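Threonine--tRNA ligase catalytic subunit (Aeropyrum pernix, PDB 3A32) probably catalyses the ATP-dependent attachment of threonine to tRNA(Thr), and is probably unable to remove mischarged serine because it lacks the editing domain. Local coordinates at residues Gly172-Val177 with Glu229-Glu234; Ser237-Asn240 with Gly244-Ile247. All blocks are in the same frame, centred on the assembly; numbering follows the deposited sequence.

Contact 1 (Gly172-Val177 with Glu229-Glu234); sequences GRVIDV and EEALRE
V174 and I175 meet A231 and E234 in an apolar helix-to-helix contact on one side of the large mixed sheet of the class II catalytic core. The first turn of helix 174-191 packs here against the middle of helix 222-243. The small side chain of A231 lets the two backbones come close: CA of I175 and CA of A231 are 4.9 Å apart. The A231 methyl points at the other helix and is met by two residues. V174 CG1 is 3.8 Å from A231 CB, and V174 CG2 also lies near this methyl. I175 comes in alongside, with its CG1 3.8 Å from A231 CA. The I175 side chain then runs on to E234. Its CG1 sits beside the backbone N, opposite the carbonyl carbon (chi1 -66°), and chi2 is extended (167°). This carries CD1 to 3.7 Å from E234 CB. I175 CG2 touches the same CB from its own branch. Only the aliphatic part of E234 takes part, because its chain bends at chi2 (-71°) and takes the carboxylate away from the isoleucine.

On the side facing the sheet, V174 touches V169 and F283, and L232 reaches F283 from the other helix. On the far flank of helix 222-243, R233 forms a salt bridge with E249, and E229 one with K211. No hydrogen bond or salt bridge links the two segments. The pairing therefore rests on shape and on burial of methyl and methylene groups, with the carboxylate of E234 kept at the margin.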
loop_
_atom_site.group_PDB
_atom_site.type_symbol
_atom_site.label_atom_id
_atom_site.label_comp_id
_atom_site.label_asym_id
_atom_site.label_seq_id
_atom_site.Cartn_x
_atom_site.Cartn_y
_atom_site.Cartn_z
ATOM N N GLY A 172 -8.790 -31.110 -10.775
ATOM C CA GLY A 172 -9.922 -30.757 -11.665
ATOM C C GLY A 172 -9.990 -29.335 -12.226
ATOM O O GLY A 172 -10.723 -29.059 -13.203
ATOM N N ARG A 173 -9.232 -28.426 -11.605
ATOM C CA ARG A 173 -9.341 -27.008 -11.906
ATOM C C ARG A 173 -7.977 -26.415 -12.380
ATOM O O ARG A 173 -7.891 -25.248 -12.725
ATOM C CB ARG A 173 -9.878 -26.300 -10.642
ATOM C CG ARG A 173 -11.437 -26.493 -10.331
ATOM C CD ARG A 173 -12.377 -25.639 -11.273
ATOM N NE ARG A 173 -11.709 -24.430 -11.818
ATOM C CZ ARG A 173 -11.800 -23.178 -11.325
ATOM N NH1 ARG A 173 -12.580 -22.917 -10.265
ATOM N NH2 ARG A 173 -11.116 -22.164 -11.900
ATOM N N VAL A 174 -6.920 -27.235 -12.416
ATOM C CA VAL A 174 -5.556 -26.704 -12.542
ATOM C C VAL A 174 -5.316 -26.054 -13.919
ATOM O O VAL A 174 -4.707 -24.962 -13.997
ATOM C CB VAL A 174 -4.421 -27.730 -12.121
ATOM C CG1 VAL A 174 -4.392 -28.978 -13.041
ATOM C CG2 VAL A 174 -3.020 -27.048 -12.090
ATOM N N ILE A 175 -5.817 -26.683 -14.982
ATOM C CA ILE A 175 -5.676 -26.126 -16.334
ATOM C C ILE A 175 -6.319 -24.717 -16.425
ATOM O O ILE A 175 -5.717 -23.761 -16.975
ATOM C CB ILE A 175 -6.230 -27.106 -17.440
ATOM C CG1 ILE A 175 -5.384 -28.400 -17.528
ATOM C CG2 ILE A 175 -6.371 -26.394 -18.792
ATOM C CD1 ILE A 175 -6.031 -29.567 -18.354
ATOM N N ASP A 176 -7.513 -24.581 -15.856
ATOM C CA ASP A 176 -8.234 -23.306 -15.851
ATOM C C ASP A 176 -7.476 -22.212 -15.066
ATOM O O ASP A 176 -7.484 -21.036 -15.453
ATOM C CB ASP A 176 -9.607 -23.488 -15.190
ATOM C CG ASP A 176 -10.689 -24.148 -16.123
ATOM O OD1 ASP A 176 -10.514 -24.319 -17.335
ATOM O OD2 ASP A 176 -11.746 -24.525 -15.596
ATOM N N VAL A 177 -6.885 -22.596 -13.934
ATOM C CA VAL A 177 -6.120 -21.696 -13.120
ATOM C C VAL A 177 -4.906 -21.168 -13.883
ATOM O O VAL A 177 -4.657 -19.950 -13.905
ATOM C CB VAL A 177 -5.708 -22.390 -11.791
ATOM C CG1 VAL A 177 -4.459 -21.759 -11.215
ATOM C CG2 VAL A 177 -6.898 -22.366 -10.761
ATOM N N GLU A 229 3.075 -30.833 -16.077
ATOM C CA GLU A 229 3.490 -30.519 -17.478
ATOM C C GLU A 229 2.327 -30.560 -18.461
ATOM O O GLU A 229 2.223 -29.739 -19.414
ATOM C CB GLU A 229 4.588 -31.457 -17.954
ATOM C CG GLU A 229 5.858 -31.358 -17.116
ATOM C CD GLU A 229 6.936 -32.355 -17.487
ATOM O OE1 GLU A 229 6.612 -33.299 -18.239
ATOM O OE2 GLU A 229 8.104 -32.228 -17.008
ATOM N N GLU A 230 1.442 -31.511 -18.216
ATOM C CA GLU A 230 0.251 -31.601 -19.005
ATOM C C GLU A 230 -0.759 -30.486 -18.669
ATOM O O GLU A 230 -1.436 -30.001 -19.562
ATOM C CB GLU A 230 -0.315 -33.017 -18.923
ATOM C CG GLU A 230 -1.538 -33.162 -18.206
ATOM C CD GLU A 230 -2.647 -33.505 -19.157
ATOM O OE1 GLU A 230 -3.440 -34.432 -18.820
ATOM O OE2 GLU A 230 -2.683 -32.865 -20.256
ATOM N N ALA A 231 -0.815 -30.005 -17.429
ATOM C CA ALA A 231 -1.650 -28.781 -17.193
ATOM C C ALA A 231 -1.156 -27.561 -18.018
ATOM O O ALA A 231 -1.958 -26.833 -18.627
ATOM C CB ALA A 231 -1.768 -28.456 -15.705
ATOM N N LEU A 232 0.171 -27.394 -18.086
ATOM C CA LEU A 232 0.806 -26.296 -18.830
ATOM C C LEU A 232 0.658 -26.405 -20.323
ATOM O O LEU A 232 0.610 -25.385 -21.018
ATOM C CB LEU A 232 2.301 -26.199 -18.474
ATOM C CG LEU A 232 2.639 -25.842 -17.032
ATOM C CD1 LEU A 232 4.149 -26.051 -16.741
ATOM C CD2 LEU A 232 2.206 -24.384 -16.690
ATOM N N ARG A 233 0.629 -27.640 -20.832
ATOM C CA ARG A 233 0.477 -27.874 -22.257
ATOM C C ARG A 233 -0.931 -27.560 -22.723
ATOM O O ARG A 233 -1.101 -26.867 -23.725
ATOM C CB ARG A 233 0.871 -29.310 -22.642
ATOM C CG ARG A 233 2.349 -29.538 -22.633
ATOM C CD ARG A 233 2.684 -30.934 -23.090
ATOM N NE ARG A 233 4.112 -31.152 -23.002
ATOM C CZ ARG A 233 4.669 -32.105 -22.271
ATOM N NH1 ARG A 233 3.908 -32.954 -21.586
ATOM N NH2 ARG A 233 5.983 -32.239 -22.252
ATOM N N GLU A 234 -1.935 -28.042 -21.997
ATOM C CA GLU A 234 -3.325 -27.733 -22.324
ATOM C C GLU A 234 -3.635 -26.254 -22.227
ATOM O O GLU A 234 -4.267 -25.705 -23.108
ATOM C CB GLU A 234 -4.293 -28.504 -21.427
ATOM C CG GLU A 234 -4.274 -29.988 -21.668
ATOM C CD GLU A 234 -4.918 -30.413 -23.049
ATOM O OE1 GLU A 234 -5.372 -29.529 -23.853
ATOM O OE2 GLU A 234 -4.952 -31.653 -23.295
#

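Contact 2 (Ser237-Asn240 with Gly244-Ile247)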
loop_
_atom_site.group_PDB
_atom_site.type_symbol
_atom_site.label_atom_id
_atom_site.label_comp_id
_atom_site.label_asym_id
_atom_site.label_seq_id
_atom_site.Cartn_x
_atom_site.Cartn_y
_atom_site.Cartn_z
ATOM N N SER A 237 -2.022 -24.525 -24.962
ATOM C CA SER A 237 -2.712 -24.848 -26.207
ATOM C C SER A 237 -3.969 -23.997 -26.340
ATOM O O SER A 237 -4.292 -23.542 -27.437
ATOM C CB SER A 237 -2.991 -26.358 -26.308
ATOM O OG SER A 237 -3.937 -26.625 -27.324
ATOM N N ARG A 238 -4.658 -23.738 -25.230
ATOM C CA ARG A 238 -5.769 -22.764 -25.245
ATOM C C ARG A 238 -5.325 -21.340 -25.525
ATOM O O ARG A 238 -6.006 -20.600 -26.242
ATOM C CB ARG A 238 -6.581 -22.808 -23.958
ATOM C CG ARG A 238 -7.343 -24.091 -23.847
ATOM C CD ARG A 238 -7.913 -24.300 -22.463
ATOM N NE ARG A 238 -8.180 -25.728 -22.301
ATOM C CZ ARG A 238 -8.881 -26.256 -21.297
ATOM N NH1 ARG A 238 -9.370 -25.467 -20.314
ATOM N NH2 ARG A 238 -9.064 -27.579 -21.271
ATOM N N ILE A 239 -4.161 -20.961 -25.001
ATOM C CA ILE A 239 -3.644 -19.634 -25.255
ATOM C C ILE A 239 -3.356 -19.494 -26.753
ATOM O O ILE A 239 -3.751 -18.502 -27.365
ATOM C CB ILE A 239 -2.359 -19.362 -24.425
ATOM C CG1 ILE A 239 -2.686 -19.303 -22.932
ATOM C CG2 ILE A 239 -1.662 -18.101 -24.928
ATOM C CD1 ILE A 239 -1.467 -19.402 -22.048
ATOM N N ASN A 240 -2.676 -20.494 -27.333
ATOM C CA ASN A 240 -2.320 -20.442 -28.747
ATOM C C ASN A 240 -3.571 -20.492 -29.635
ATOM O O ASN A 240 -3.681 -19.745 -30.592
ATOM C CB ASN A 240 -1.327 -21.541 -29.120
ATOM C CG ASN A 240 -1.194 -21.718 -30.633
ATOM O OD1 ASN A 240 -1.967 -22.459 -31.258
ATOM N ND2 ASN A 240 -0.213 -21.054 -31.219
ATOM N N GLY A 244 -3.204 -17.113 -30.996
ATOM C CA GLY A 244 -2.230 -17.455 -32.049
ATOM C C GLY A 244 -0.845 -17.171 -31.520
ATOM O O GLY A 244 0.091 -17.051 -32.296
ATOM N N ILE A 245 -0.741 -17.060 -30.179
ATOM C CA ILE A 245 0.487 -16.727 -29.474
ATOM C C ILE A 245 1.358 -17.975 -29.479
ATOM O O ILE A 245 0.922 -19.112 -29.164
ATOM C CB ILE A 245 0.224 -16.221 -27.992
ATOM C CG1 ILE A 245 -0.343 -14.795 -27.985
ATOM C CG2 ILE A 245 1.490 -16.326 -27.124
ATOM C CD1 ILE A 245 -0.735 -14.303 -26.561
ATOM N N ASP A 246 2.612 -17.802 -29.835
ATOM C CA ASP A 246 3.294 -19.038 -29.988
ATOM C C ASP A 246 3.959 -19.620 -28.686
ATOM O O ASP A 246 4.255 -18.865 -27.718
ATOM C CB ASP A 246 3.980 -19.110 -31.360
ATOM C CG ASP A 246 5.262 -18.431 -31.396
ATOM O OD1 ASP A 246 5.517 -17.747 -32.411
ATOM O OD2 ASP A 246 6.010 -18.636 -30.429
ATOM N N ILE A 247 4.057 -20.953 -28.643
ATOM C CA ILE A 247 4.394 -21.685 -27.449
ATOM C C ILE A 247 5.708 -22.366 -27.721
ATOM O O ILE A 247 5.870 -22.962 -28.770
ATOM C CB ILE A 247 3.342 -22.819 -27.141
ATOM C CG1 ILE A 247 1.885 -22.295 -27.160
ATOM C CG2 ILE A 247 3.693 -23.530 -25.800
ATOM C CD1 ILE A 247 1.675 -21.044 -26.201
#
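N240 grips the chain just after its own helix, at the turn from helix 222-243 into strand 246-250. This is the helix-to-strand half of a beta-alpha-beta unit. The close part of the contact holds two hydrogen bonds and a buried isoleucine pair. The backbone O of N240 accepts a short bond from G244 N, 2.7 Å long but bent (135° at the hydrogen). G244 has positive phi and takes the chain out of the helix. The side chain of N240 adds a second, straighter bond: N240 ND2 gives a hydrogen to I245 O at 3.0 Å, with 157° at the hydrogen. The oxygen lies close to the amide plane of N240, but ND2 stands above the carbonyl plane of I245. CG lies anti to the backbone N (chi1 166°), which directs the amide toward the following chain at I245. I239 CG2 lies 4.1 Å from I245 CB, and both isoleucines pack on F182 of helix 174-191.

At the border, I247 points back at the helix, and its CG1 is 3.8 Å from N240 CB. I247 also touches V204 and L206 of the neighbouring parallel strand.

The loose side faces solvent. G244 and D246 are exposed, and the D246 side chain lies about 5 Å from a bound sulfate, probably from crystallisation. Two bonds from a single asparagine, one through its backbone and one through its amide, thus fix the turn, while I239 and I245 add buried apolar packing.

Overall arrangement
The two contacts lie about 14 Å apart, centre to centre, on the same side of the chain's centre and within the class II core. They share helix 222-243. Contact 1 sets its middle against the start of helix 174-191, and contact 2 joins its last turns to edge strand 246-250. Along the chain they come in series, contact 1 closing before contact 2 opens. They touch directly: R238 NH1 packs on I175 and makes a long, weak ion pair with D176. Together they fix one helix to a neighbouring helix and to the sheet edge. Both lie away from the zinc site of C112, H166 and H310; they join parts of the catalytic core's fold.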